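Local coordinates for START domain-containing protein 10 (Homo sapiens, PDB 6SER) that transfers phosphatidylcholine and phosphatidylethanolamine between membranes, preferring lipids with a palmitoyl or stearoyl sn-1 chain and an unsaturated sn-2 chain, at residues K69-C74 with V182-A187; L82-H87 with P235-E240; I89-K94 with L220-W225; T109-V114 with S135-G140. All coordinates share one frame; numbering follows the deposited sequence.

Contact 1: residues K69-C74 with V182-A187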
loop_
_atom_site.group_PDB
_atom_site.type_symbol
_atom_site.label_atom_id
_atom_site.label_comp_id
_atom_site.label_asym_id
_atom_site.label_seq_id
_atom_site.Cartn_x
_atom_site.Cartn_y
_atom_site.Cartn_z
ATOM N N LYS A 69 -1.914 0.895 -11.843
ATOM C CA LYS A 69 -1.843 2.270 -11.367
ATOM C C LYS A 69 -3.250 2.841 -11.337
ATOM O O LYS A 69 -4.000 2.699 -12.307
ATOM C CB LYS A 69 -0.941 3.127 -12.260
ATOM C CG LYS A 69 -0.861 4.575 -11.815
ATOM C CD LYS A 69 -0.316 5.490 -12.902
ATOM C CE LYS A 69 1.096 5.122 -13.291
ATOM N NZ LYS A 69 1.650 6.156 -14.199
ATOM N N CYS A 70 -3.625 3.469 -10.229
ATOM C CA CYS A 70 -4.957 4.052 -10.111
ATOM C C CYS A 70 -4.851 5.442 -9.497
ATOM O O CYS A 70 -4.292 5.605 -8.408
ATOM C CB CYS A 70 -5.890 3.155 -9.290
ATOM S SG CYS A 70 -7.643 3.644 -9.411
ATOM N N ARG A 71 -5.397 6.431 -10.196
ATOM C CA ARG A 71 -5.309 7.834 -9.826
ATOM C C ARG A 71 -6.705 8.354 -9.506
ATOM O O ARG A 71 -7.668 8.050 -10.218
ATOM C CB ARG A 71 -4.676 8.639 -10.967
ATOM C CG ARG A 71 -4.366 10.086 -10.675
ATOM C CD ARG A 71 -3.557 10.683 -11.820
ATOM N NE ARG A 71 -3.316 12.118 -11.679
ATOM C CZ ARG A 71 -4.214 13.061 -11.960
ATOM N NH1 ARG A 71 -5.427 12.723 -12.380
ATOM N NH2 ARG A 71 -3.902 14.346 -11.813
ATOM N N MET A 72 -6.822 9.123 -8.426
ATOM C CA MET A 72 -8.125 9.622 -8.006
ATOM C C MET A 72 -8.021 11.057 -7.516
ATOM O O MET A 72 -7.236 11.359 -6.612
ATOM C CB MET A 72 -8.731 8.746 -6.913
ATOM C CG MET A 72 -9.918 9.398 -6.238
ATOM S SD MET A 72 -10.675 8.287 -5.057
ATOM C CE MET A 72 -9.422 8.265 -3.772
ATOM N N GLU A 73 -8.829 11.929 -8.104
ATOM C CA GLU A 73 -8.873 13.334 -7.738
ATOM C C GLU A 73 -9.820 13.506 -6.558
ATOM O O GLU A 73 -10.982 13.088 -6.623
ATOM C CB GLU A 73 -9.327 14.174 -8.928
ATOM C CG GLU A 73 -8.321 15.222 -9.360
ATOM C CD GLU A 73 -8.662 15.842 -10.707
ATOM O OE1 GLU A 73 -9.717 16.512 -10.805
ATOM O OE2 GLU A 73 -7.876 15.649 -11.665
ATOM N N CYS A 74 -9.323 14.100 -5.480
ATOM C CA CYS A 74 -10.109 14.330 -4.270
ATOM C C CYS A 74 -10.316 15.835 -4.143
ATOM O O CYS A 74 -9.411 16.563 -3.718
ATOM C CB CYS A 74 -9.414 13.749 -3.045
ATOM S SG CYS A 74 -9.278 11.959 -3.064
ATOM N N VAL A 182 -4.617 14.989 -5.000
ATOM C CA VAL A 182 -4.684 13.878 -5.942
ATOM C C VAL A 182 -3.832 12.746 -5.385
ATOM O O VAL A 182 -2.695 12.975 -4.958
ATOM C CB VAL A 182 -4.194 14.281 -7.347
ATOM C CG1 VAL A 182 -4.183 13.082 -8.287
ATOM C CG2 VAL A 182 -5.057 15.404 -7.919
ATOM N N ILE A 183 -4.372 11.531 -5.381
ATOM C CA ILE A 183 -3.646 10.367 -4.888
ATOM C C ILE A 183 -3.505 9.359 -6.019
ATOM O O ILE A 183 -4.482 9.048 -6.711
ATOM C CB ILE A 183 -4.337 9.728 -3.671
ATOM C CG1 ILE A 183 -3.538 8.511 -3.184
ATOM C CG2 ILE A 183 -5.781 9.361 -3.988
ATOM C CD1 ILE A 183 -4.028 7.916 -1.900
ATOM N N THR A 184 -2.284 8.861 -6.207
ATOM C CA THR A 184 -1.997 7.811 -7.173
ATOM C C THR A 184 -1.560 6.566 -6.413
ATOM O O THR A 184 -0.604 6.613 -5.631
ATOM C CB THR A 184 -0.914 8.250 -8.157
ATOM O OG1 THR A 184 -1.342 9.443 -8.834
ATOM C CG2 THR A 184 -0.637 7.138 -9.174
ATOM N N TYR A 185 -2.274 5.469 -6.631
ATOM C CA TYR A 185 -1.946 4.168 -6.059
ATOM C C TYR A 185 -1.256 3.337 -7.133
ATOM O O TYR A 185 -1.749 3.240 -8.262
ATOM C CB TYR A 185 -3.215 3.484 -5.558
ATOM C CG TYR A 185 -3.131 1.989 -5.350
ATOM C CD1 TYR A 185 -2.788 1.463 -4.106
ATOM C CD2 TYR A 185 -3.443 1.096 -6.379
ATOM C CE1 TYR A 185 -2.732 0.089 -3.893
ATOM C CE2 TYR A 185 -3.387 -0.285 -6.178
ATOM C CZ TYR A 185 -3.038 -0.778 -4.926
ATOM O OH TYR A 185 -2.980 -2.133 -4.698
ATOM N N LEU A 186 -0.106 2.770 -6.790
ATOM C CA LEU A 186 0.659 1.928 -7.703
ATOM C C LEU A 186 0.990 0.629 -6.982
ATOM O O LEU A 186 1.572 0.660 -5.892
ATOM C CB LEU A 186 1.931 2.646 -8.168
ATOM C CG LEU A 186 3.023 1.863 -8.902
ATOM C CD1 LEU A 186 2.472 1.160 -10.117
ATOM C CD2 LEU A 186 4.145 2.803 -9.297
ATOM N N ALA A 187 0.614 -0.505 -7.574
ATOM C CA ALA A 187 0.846 -1.784 -6.913
ATOM C C ALA A 187 1.165 -2.885 -7.912
ATOM O O ALA A 187 0.699 -2.878 -9.054
ATOM C CB ALA A 187 -0.352 -2.240 -6.089
#
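With CG of R71 anti to the backbone N (chi1 -173°) and the chain extended as far as NE, the guanidinium is carried across to V182, whose CG1 lies over one of its faces, 3.6 Å from R71 NE. V182 has its own CG1 anti to N, and this turns CG2 toward the neighbouring E73, where it meets E73 CG at 3.6 Å. T184 lies between R71 and K69: its OG1 touches R71 CG and its CG2 rests 3.7 Å from K69 CG. K69 then bends away, and its NZ bonds to C37 O of helix 27-38. On the opposite face, M72 and I183 point the same way, side by side, M72 CE 3.8 Å from I183 CG2. C70 and Y185 exchange two backbone bonds, N to O and O to N, both 2.7 Å, and M72 and I183 exchange two more. Strands 68-74 and 181-190 are thus antiparallel neighbours in the curved sheet of the START fold. The chemistry divides by face: C70 and M72 pack on helix 197-227 while I183 and Y185 pack toward Y171, whereas the other face carries the polar ends of K69, R71 and E73, the last two only loosely paired by a long salt bridge.

Contact 2: residues L82-H87 with P235-E240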
loop_
_atom_site.group_PDB
_atom_site.type_symbol
_atom_site.label_atom_id
_atom_site.label_comp_id
_atom_site.label_asym_id
_atom_site.label_seq_id
_atom_site.Cartn_x
_atom_site.Cartn_y
_atom_site.Cartn_z
ATOM N N LEU A 82 -5.872 12.478 3.795
ATOM C CA LEU A 82 -5.601 11.237 3.085
ATOM C C LEU A 82 -4.352 10.552 3.641
ATOM O O LEU A 82 -4.308 9.324 3.752
ATOM C CB LEU A 82 -5.469 11.535 1.596
ATOM C CG LEU A 82 -5.371 10.421 0.563
ATOM C CD1 LEU A 82 -6.480 9.388 0.712
ATOM C CD2 LEU A 82 -5.455 11.082 -0.764
ATOM N N TYR A 83 -3.353 11.338 4.053
ATOM C CA TYR A 83 -2.131 10.773 4.625
ATOM C C TYR A 83 -2.418 10.058 5.944
ATOM O O TYR A 83 -1.960 8.929 6.161
ATOM C CB TYR A 83 -1.098 11.887 4.812
ATOM C CG TYR A 83 0.306 11.452 5.203
ATOM C CD1 TYR A 83 1.046 10.580 4.398
ATOM C CD2 TYR A 83 0.908 11.944 6.357
ATOM C CE1 TYR A 83 2.341 10.198 4.747
ATOM C CE2 TYR A 83 2.204 11.574 6.710
ATOM C CZ TYR A 83 2.914 10.702 5.907
ATOM O OH TYR A 83 4.193 10.323 6.269
ATOM N N ASP A 84 -3.182 10.702 6.837
ATOM C CA ASP A 84 -3.560 10.069 8.101
ATOM C C ASP A 84 -4.275 8.748 7.865
ATOM O O ASP A 84 -4.028 7.757 8.571
ATOM C CB ASP A 84 -4.467 10.997 8.917
ATOM C CG ASP A 84 -3.725 12.183 9.504
ATOM O OD1 ASP A 84 -2.471 12.160 9.551
ATOM O OD2 ASP A 84 -4.409 13.135 9.932
ATOM N N VAL A 85 -5.172 8.718 6.878
ATOM C CA VAL A 85 -5.993 7.534 6.645
ATOM C C VAL A 85 -5.134 6.375 6.155
ATOM O O VAL A 85 -5.299 5.231 6.594
ATOM C CB VAL A 85 -7.117 7.879 5.655
ATOM C CG1 VAL A 85 -7.868 6.625 5.225
ATOM C CG2 VAL A 85 -8.047 8.901 6.286
ATOM N N LEU A 86 -4.196 6.655 5.250
ATOM C CA LEU A 86 -3.280 5.608 4.817
ATOM C C LEU A 86 -2.416 5.104 5.967
ATOM O O LEU A 86 -2.095 3.913 6.015
ATOM C CB LEU A 86 -2.401 6.114 3.674
ATOM C CG LEU A 86 -3.149 6.322 2.351
ATOM C CD1 LEU A 86 -2.220 6.821 1.247
ATOM C CD2 LEU A 86 -3.830 5.039 1.945
ATOM N N HIS A 87 -2.053 5.976 6.907
ATOM C CA HIS A 87 -1.172 5.574 7.998
ATOM C C HIS A 87 -1.909 4.855 9.124
ATOM O O HIS A 87 -1.305 4.029 9.814
ATOM C CB HIS A 87 -0.450 6.797 8.572
ATOM C CG HIS A 87 0.909 7.035 7.985
ATOM N ND1 HIS A 87 1.963 6.167 8.172
ATOM C CD2 HIS A 87 1.398 8.063 7.244
ATOM C CE1 HIS A 87 3.038 6.642 7.563
ATOM N NE2 HIS A 87 2.720 7.789 6.988
ATOM N N PRO A 235 1.229 8.597 15.728
ATOM C CA PRO A 235 2.679 8.339 15.718
ATOM C C PRO A 235 3.329 8.483 14.358
ATOM O O PRO A 235 4.556 8.627 14.309
ATOM C CB PRO A 235 2.786 6.894 16.230
ATOM C CG PRO A 235 1.432 6.285 15.981
ATOM C CD PRO A 235 0.468 7.429 16.210
ATOM N N TRP A 236 2.570 8.422 13.255
ATOM C CA TRP A 236 3.181 8.651 11.945
ATOM C C TRP A 236 3.603 10.102 11.765
ATOM O O TRP A 236 4.495 10.390 10.956
ATOM C CB TRP A 236 2.228 8.234 10.823
ATOM C CG TRP A 236 0.840 8.806 10.929
ATOM C CD1 TRP A 236 0.362 9.931 10.303
ATOM C CD2 TRP A 236 -0.260 8.267 11.677
ATOM N NE1 TRP A 236 -0.962 10.126 10.625
ATOM C CE2 TRP A 236 -1.366 9.121 11.467
ATOM C CE3 TRP A 236 -0.413 7.156 12.512
ATOM C CZ2 TRP A 236 -2.608 8.888 12.050
ATOM C CZ3 TRP A 236 -1.649 6.933 13.101
ATOM C CH2 TRP A 236 -2.728 7.795 12.865
ATOM N N LEU A 237 2.978 11.023 12.502
ATOM C CA LEU A 237 3.397 12.421 12.529
ATOM C C LEU A 237 4.364 12.714 13.667
ATOM O O LEU A 237 5.196 13.616 13.544
ATOM C CB LEU A 237 2.174 13.339 12.664
ATOM C CG LEU A 237 1.072 13.164 11.623
ATOM C CD1 LEU A 237 -0.066 14.165 11.838
ATOM C CD2 LEU A 237 1.669 13.300 10.224
ATOM N N HIS A 238 4.275 11.970 14.773
ATOM C CA HIS A 238 5.095 12.208 15.963
ATOM C C HIS A 238 5.756 10.894 16.343
ATOM O O HIS A 238 5.182 10.089 17.090
ATOM C CB HIS A 238 4.253 12.768 17.105
ATOM C CG HIS A 238 3.410 13.934 16.701
ATOM N ND1 HIS A 238 3.943 15.175 16.431
ATOM C CD2 HIS A 238 2.076 14.041 16.488
ATOM C CE1 HIS A 238 2.972 16.001 16.084
ATOM N NE2 HIS A 238 1.829 15.339 16.113
ATOM N N PRO A 239 6.962 10.637 15.843
ATOM C CA PRO A 239 7.558 9.305 16.030
ATOM C C PRO A 239 7.917 8.995 17.469
ATOM O O PRO A 239 8.106 7.817 17.796
ATOM C CB PRO A 239 8.798 9.338 15.124
ATOM C CG PRO A 239 9.072 10.796 14.882
ATOM C CD PRO A 239 7.764 11.505 14.962
ATOM N N GLU A 240 7.995 10.001 18.345
ATOM C CA GLU A 240 8.197 9.728 19.762
ATOM C C GLU A 240 6.977 9.082 20.412
ATOM O O GLU A 240 7.066 8.643 21.563
ATOM C CB GLU A 240 8.584 11.019 20.508
ATOM C CG GLU A 240 7.485 12.083 20.640
ATOM C CD GLU A 240 7.257 12.878 19.360
ATOM O OE1 GLU A 240 8.013 12.694 18.381
ATOM O OE2 GLU A 240 6.313 13.695 19.339
HETATM O O HOH W 1 5.139 11.406 8.590
#
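W236 and H87 lie with their planes near parallel, each laying a CB methylene over the other's ring. H87 CB sits over the five-membered ring of the indole, 3.5 Å from its centroid, and W236 CB sits over the imidazole, 3.4 Å from its centroid. The two planes are within 5° of parallel, but the side chains run in opposite directions and the rings are slid so far apart that they barely overlap; the contact is therefore a pair of reciprocal CH-pi interactions. W236 reaches this place with CG between its backbone N and carbonyl carbon (chi1 51°). With chi2 turning the indole across, NE1 then reaches D84, one turn before H87 on helix 79-87. W236 NE1 donates to D84 OD1 over 2.8 Å in an almost straight bond (174°), in the indole plane but arriving from above the carboxylate plane. D84 OD2 is engaged by K234 in a salt bridge. Beside them L237 CD2 meets the edge of the Y83 ring, 4.0 Å from Y83 CE2, and a water joins Y83 OH to W236 O. The loop following the C-terminal helix is thus pinned to helix 79-87. With one carboxylate oxygen on an indole N-H and the other on an ammonium group, D84 is probably stabilised as the anion despite its burial.

Contact 3: residues I89-K94 with L220-W225. With PO4 (phosphate ion), chain B.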
loop_
_atom_site.group_PDB
_atom_site.type_symbol
_atom_site.label_atom_id
_atom_site.label_comp_id
_atom_site.label_asym_id
_atom_site.label_seq_id
_atom_site.Cartn_x
_atom_site.Cartn_y
_atom_site.Cartn_z
ATOM N N ILE A 89 -3.415 2.417 10.994
ATOM C CA ILE A 89 -3.683 0.976 11.021
ATOM C C ILE A 89 -4.998 0.677 11.725
ATOM O O ILE A 89 -5.788 -0.157 11.266
ATOM C CB ILE A 89 -2.517 0.212 11.680
ATOM C CG1 ILE A 89 -1.327 0.132 10.732
ATOM C CG2 ILE A 89 -2.936 -1.202 12.043
ATOM C CD1 ILE A 89 -0.203 1.013 11.121
ATOM N N GLU A 90 -5.254 1.351 12.849
ATOM C CA GLU A 90 -6.456 1.073 13.630
ATOM C C GLU A 90 -7.724 1.351 12.832
ATOM O O GLU A 90 -8.677 0.564 12.872
ATOM C CB GLU A 90 -6.451 1.907 14.910
ATOM C CG GLU A 90 -7.748 1.803 15.664
ATOM C CD GLU A 90 -7.810 2.702 16.900
ATOM O OE1 GLU A 90 -8.588 2.367 17.805
ATOM O OE2 GLU A 90 -7.105 3.729 16.967
ATOM N N TYR A 91 -7.759 2.483 12.123
ATOM C CA TYR A 91 -8.901 2.871 11.298
ATOM C C TYR A 91 -9.173 1.901 10.146
ATOM O O TYR A 91 -10.316 1.829 9.689
ATOM C CB TYR A 91 -8.655 4.273 10.735
ATOM C CG TYR A 91 -9.839 4.933 10.071
ATOM C CD1 TYR A 91 -11.056 5.051 10.730
ATOM C CD2 TYR A 91 -9.726 5.485 8.793
ATOM C CE1 TYR A 91 -12.139 5.688 10.130
ATOM C CE2 TYR A 91 -10.802 6.123 8.186
ATOM C CZ TYR A 91 -12.000 6.220 8.855
ATOM O OH TYR A 91 -13.061 6.847 8.253
ATOM N N ARG A 92 -8.160 1.163 9.668
ATOM C CA ARG A 92 -8.358 0.242 8.547
ATOM C C ARG A 92 -9.534 -0.687 8.789
ATOM O O ARG A 92 -10.354 -0.910 7.894
ATOM C CB ARG A 92 -7.096 -0.589 8.292
ATOM C CG ARG A 92 -6.223 -0.104 7.140
ATOM C CD ARG A 92 -6.657 -0.650 5.764
ATOM N NE ARG A 92 -5.849 -0.043 4.703
ATOM C CZ ARG A 92 -5.789 -0.460 3.440
ATOM N NH1 ARG A 92 -6.491 -1.513 3.041
ATOM N NH2 ARG A 92 -5.012 0.178 2.572
ATOM N N LYS A 93 -9.643 -1.236 9.993
ATOM C CA LYS A 93 -10.742 -2.155 10.262
ATOM C C LYS A 93 -12.097 -1.469 10.270
ATOM O O LYS A 93 -13.117 -2.151 10.180
ATOM C CB LYS A 93 -10.525 -2.863 11.589
ATOM C CG LYS A 93 -9.544 -4.000 11.491
ATOM C CD LYS A 93 -9.249 -4.554 12.867
ATOM C CE LYS A 93 -8.290 -5.708 12.771
ATOM N NZ LYS A 93 -7.940 -6.235 14.111
ATOM N N LYS A 94 -12.135 -0.142 10.377
ATOM C CA LYS A 94 -13.418 0.546 10.348
ATOM C C LYS A 94 -14.004 0.579 8.939
ATOM O O LYS A 94 -15.203 0.330 8.766
ATOM C CB LYS A 94 -13.270 1.964 10.915
ATOM C CG LYS A 94 -14.573 2.755 11.014
ATOM C CD LYS A 94 -15.524 2.210 12.083
ATOM C CE LYS A 94 -16.835 3.006 12.106
ATOM N NZ LYS A 94 -17.790 2.526 13.148
ATOM N N LEU A 220 -13.696 11.187 4.344
ATOM C CA LEU A 220 -14.742 12.119 4.763
ATOM C C LEU A 220 -15.179 11.845 6.194
ATOM O O LEU A 220 -15.465 12.779 6.953
ATOM C CB LEU A 220 -15.946 12.037 3.823
ATOM C CG LEU A 220 -15.691 12.343 2.346
ATOM C CD1 LEU A 220 -16.943 12.093 1.522
ATOM C CD2 LEU A 220 -15.207 13.772 2.178
ATOM N N LYS A 221 -15.241 10.575 6.579
ATOM C CA LYS A 221 -15.649 10.203 7.924
ATOM C C LYS A 221 -14.493 10.224 8.917
ATOM O O LYS A 221 -14.728 10.074 10.121
ATOM C CB LYS A 221 -16.309 8.815 7.902
ATOM C CG LYS A 221 -17.656 8.785 7.173
ATOM C CD LYS A 221 -18.786 9.277 8.074
ATOM C CE LYS A 221 -20.089 9.504 7.309
ATOM N NZ LYS A 221 -20.212 10.915 6.827
ATOM N N TYR A 222 -13.253 10.433 8.451
ATOM C CA TYR A 222 -12.109 10.243 9.340
ATOM C C TYR A 222 -12.032 11.289 10.446
ATOM O O TYR A 222 -11.873 10.896 11.617
ATOM C CB TYR A 222 -10.806 10.184 8.536
ATOM C CG TYR A 222 -9.604 9.936 9.427
ATOM C CD1 TYR A 222 -9.441 8.715 10.074
ATOM C CD2 TYR A 222 -8.641 10.924 9.634
ATOM C CE1 TYR A 222 -8.353 8.479 10.899
ATOM C CE2 TYR A 222 -7.549 10.694 10.447
ATOM C CZ TYR A 222 -7.411 9.468 11.082
ATOM O OH TYR A 222 -6.326 9.236 11.898
ATOM N N PRO A 223 -12.109 12.603 10.173
ATOM C CA PRO A 223 -11.964 13.579 11.275
ATOM C C PRO A 223 -12.892 13.317 12.448
ATOM O O PRO A 223 -12.444 13.352 13.601
ATOM C CB PRO A 223 -12.259 14.920 10.586
ATOM C CG PRO A 223 -11.813 14.686 9.148
ATOM C CD PRO A 223 -12.279 13.283 8.871
ATOM N N GLU A 224 -14.165 13.009 12.181
ATOM C CA GLU A 224 -15.108 12.716 13.258
ATOM C C GLU A 224 -14.755 11.420 13.977
ATOM O O GLU A 224 -14.813 11.353 15.210
ATOM C CB GLU A 224 -16.532 12.646 12.709
ATOM C CG GLU A 224 -17.119 14.006 12.342
ATOM C CD GLU A 224 -18.482 13.899 11.676
ATOM O OE1 GLU A 224 -18.765 12.850 11.053
ATOM O OE2 GLU A 224 -19.271 14.864 11.782
ATOM N N TRP A 225 -14.397 10.377 13.225
ATOM C CA TRP A 225 -14.005 9.121 13.854
ATOM C C TRP A 225 -12.748 9.298 14.702
ATOM O O TRP A 225 -12.675 8.814 15.838
ATOM C CB TRP A 225 -13.790 8.046 12.787
ATOM C CG TRP A 225 -13.468 6.708 13.362
ATOM C CD1 TRP A 225 -14.350 5.709 13.670
ATOM C CD2 TRP A 225 -12.170 6.219 13.707
ATOM N NE1 TRP A 225 -13.681 4.627 14.180
ATOM C CE2 TRP A 225 -12.340 4.911 14.214
ATOM C CE3 TRP A 225 -10.879 6.755 13.631
ATOM C CZ2 TRP A 225 -11.264 4.131 14.651
ATOM C CZ3 TRP A 225 -9.808 5.975 14.060
ATOM C CH2 TRP A 225 -10.009 4.679 14.568
HETATM P P PO4 B . -15.825 2.390 16.666
HETATM O O1 PO4 B . -14.703 2.234 15.803
HETATM O O2 PO4 B . -16.543 1.195 16.737
HETATM O O3 PO4 B . -16.637 3.401 16.151
HETATM O O4 PO4 B . -15.396 2.732 17.980
#
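Y91 meets two aromatic side chains of helix 197-227, Y222 and W225, each turned differently against it. Y222 points its edge at the Y91 ring, with CD1 3.4 Å above the centre of one face and the planes at 63°, an edge-to-face pair. On that same side the W225 indole comes in obliquely, the planes 49° apart, as the two side chains slide past each other in opposite directions; Y91 CD1 lies over the indole face, 3.4 Å from W225 CE3. With CG anti to its backbone N, Y91 reaches across to the other helix, and its OH bonds to A218 O there. Helix 89-95 is thereby packed on the C-terminal helix of the START fold, the two segments crossing at 117°. Beside the indole, E90 CD approaches its edge, 3.8 Å from W225 CH2, and K94 CD lies 3.7 Å from W225 NE1. That NE1 donates to phosphate O1 over 3.1 Å, while K94 NZ makes a weak bond to O3. The phosphate probably came from the crystallisation liquor, but its site, on an indole N-H with a lysine and H229 beside it, suggests a place that can accept an anion.

Contact 4: residues T109-V114 with S135-G140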
loop_
_atom_site.group_PDB
_atom_site.type_symbol
_atom_site.label_atom_id
_atom_site.label_comp_id
_atom_site.label_asym_id
_atom_site.label_seq_id
_atom_site.Cartn_x
_atom_site.Cartn_y
_atom_site.Cartn_z
ATOM N N THR A 109 13.570 2.415 11.226
ATOM C CA THR A 109 14.032 3.785 11.349
ATOM C C THR A 109 12.851 4.646 11.779
ATOM O O THR A 109 11.736 4.160 11.977
ATOM C CB THR A 109 14.607 4.309 10.030
ATOM O OG1 THR A 109 13.531 4.556 9.114
ATOM C CG2 THR A 109 15.574 3.294 9.408
ATOM N N VAL A 110 13.102 5.950 11.888
ATOM C CA VAL A 110 12.047 6.860 12.310
ATOM C C VAL A 110 10.899 6.898 11.300
ATOM O O VAL A 110 9.758 7.175 11.685
ATOM C CB VAL A 110 12.664 8.252 12.574
ATOM C CG1 VAL A 110 12.875 9.047 11.279
ATOM C CG2 VAL A 110 11.843 9.020 13.566
ATOM N N ASN A 111 11.154 6.594 10.023
ATOM C CA ASN A 111 10.106 6.568 9.004
ATOM C C ASN A 111 10.099 5.247 8.228
ATOM O O ASN A 111 9.774 5.216 7.042
ATOM C CB ASN A 111 10.239 7.754 8.041
ATOM C CG ASN A 111 11.556 7.752 7.270
ATOM O OD1 ASN A 111 12.608 7.427 7.813
ATOM N ND2 ASN A 111 11.496 8.115 5.991
ATOM N N ALA A 112 10.434 4.128 8.878
ATOM C CA ALA A 112 10.318 2.823 8.223
ATOM C C ALA A 112 9.997 1.760 9.260
ATOM O O ALA A 112 10.647 1.711 10.305
ATOM C CB ALA A 112 11.598 2.437 7.477
ATOM N N ASP A 113 9.011 0.910 8.973
ATOM C CA ASP A 113 8.668 -0.153 9.902
ATOM C C ASP A 113 8.286 -1.415 9.132
ATOM O O ASP A 113 8.338 -1.468 7.899
ATOM C CB ASP A 113 7.572 0.304 10.880
ATOM C CG ASP A 113 6.261 0.629 10.206
ATOM O OD1 ASP A 113 6.093 0.326 9.010
ATOM O OD2 ASP A 113 5.381 1.201 10.888
ATOM N N VAL A 114 7.922 -2.444 9.890
ATOM C CA VAL A 114 7.517 -3.739 9.365
ATOM C C VAL A 114 6.150 -4.062 9.945
ATOM O O VAL A 114 5.928 -3.902 11.150
ATOM C CB VAL A 114 8.536 -4.845 9.716
ATOM C CG1 VAL A 114 8.163 -6.163 9.014
ATOM C CG2 VAL A 114 9.934 -4.408 9.336
ATOM N N SER A 135 7.749 2.329 4.241
ATOM C CA SER A 135 8.461 3.565 4.539
ATOM C C SER A 135 7.741 4.756 3.929
ATOM O O SER A 135 7.122 4.647 2.868
ATOM C CB SER A 135 9.896 3.532 4.036
ATOM O OG SER A 135 10.630 4.597 4.621
ATOM N N TRP A 136 7.833 5.897 4.606
ATOM C CA TRP A 136 7.043 7.069 4.260
ATOM C C TRP A 136 7.902 8.322 4.281
ATOM O O TRP A 136 8.874 8.417 5.033
ATOM C CB TRP A 136 5.852 7.240 5.210
ATOM C CG TRP A 136 6.185 7.144 6.669
ATOM C CD1 TRP A 136 6.392 8.187 7.530
ATOM C CD2 TRP A 136 6.313 5.946 7.453
ATOM N NE1 TRP A 136 6.647 7.714 8.798
ATOM C CE2 TRP A 136 6.612 6.344 8.777
ATOM C CE3 TRP A 136 6.204 4.581 7.168
ATOM C CZ2 TRP A 136 6.800 5.421 9.814
ATOM C CZ3 TRP A 136 6.405 3.664 8.194
ATOM C CH2 TRP A 136 6.697 4.086 9.498
ATOM N N LEU A 137 7.523 9.291 3.444
ATOM C CA LEU A 137 8.291 10.520 3.298
ATOM C C LEU A 137 7.408 11.680 2.853
ATOM O O LEU A 137 6.920 11.690 1.713
ATOM C CB LEU A 137 9.427 10.323 2.287
ATOM C CG LEU A 137 10.452 11.453 2.174
ATOM C CD1 LEU A 137 11.153 11.664 3.515
ATOM C CD2 LEU A 137 11.467 11.147 1.081
ATOM N N PRO A 138 7.230 12.725 3.655
ATOM C CA PRO A 138 6.557 13.916 3.187
ATOM C C PRO A 138 7.551 14.662 2.294
ATOM O O PRO A 138 8.585 14.801 2.689
ATOM C CB PRO A 138 6.365 14.718 4.454
ATOM C CG PRO A 138 6.492 13.696 5.506
ATOM C CD PRO A 138 7.532 12.733 5.030
ATOM N N MET A 139 7.196 15.013 1.072
ATOM C CA MET A 139 8.131 15.744 0.186
ATOM C C MET A 139 7.485 17.091 -0.068
ATOM O O MET A 139 6.721 17.199 -0.979
ATOM C CB MET A 139 8.392 15.093 -1.176
ATOM C CG MET A 139 9.112 13.767 -1.201
ATOM S SD MET A 139 10.798 13.711 -0.488
ATOM C CE MET A 139 11.737 14.727 -1.622
ATOM N N GLY A 140 7.749 18.054 0.787
ATOM C CA GLY A 140 7.186 19.395 0.618
ATOM C C GLY A 140 5.730 19.373 0.917
ATOM O O GLY A 140 5.367 19.164 2.033
HETATM O O HOH W 2 7.522 9.074 10.903
#
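N111 is held to W136 through both backbone and side chain. The backbone O of N111, 3.5 Å above the indole plane and over the ring centre, accepts from W136 N and from S135 OG, which come from opposite faces of the carbonyl plane; S135 OG is 2.6 Å from N111 O. N111 ND2 returns a bond to W136 O (2.8 Å, 165°), with the acceptor in the amide plane. The fold of N111, CG between N and the carbonyl carbon (chi1 62°), brings CB over the five-membered ring of the indole, 3.9 Å from its centroid, as a CH-pi contact. This is the open end of the hairpin of strands 112-119 and 127-139, far from its turn, where A112 and S135 form a non-hydrogen-bonded antiparallel pair; residues 109-111 form an ST turn in which T109 OG1 accepts from N111 N. D113 sets its carboxylate at the indole edge, D113 OD1 3.5 Å from W136 CZ3, and is salt-bridged to R134. The V110 side is looser: its side chain points away from strand 127-139, and its carbonyl O reaches W136 NE1 only through a bridging water.

How the contacts relate
Contact 2 is the middle of the group, about 10 Å from contact 4 and 12 Å from contact 3, centre to centre, whereas contacts 3 and 4 are about 21 Å apart and do not touch. Contact 1 sits about 19 Å from each of the others. H87 packs on W136 and P239 on V110 between contacts 2 and 4; Y222 of contact 3 packs on D84, V85 and W236 of contact 2; I183 of contact 1 meets L82 and L86. Along the chain contact 4 is nested inside the other three, contact 3 inside contact 2, and contact 1 crosses both 2 and 3. Helices 79-87 and 89-95 thus tie the START domain's curved sheet to the C-terminal helix and the loop beyond it.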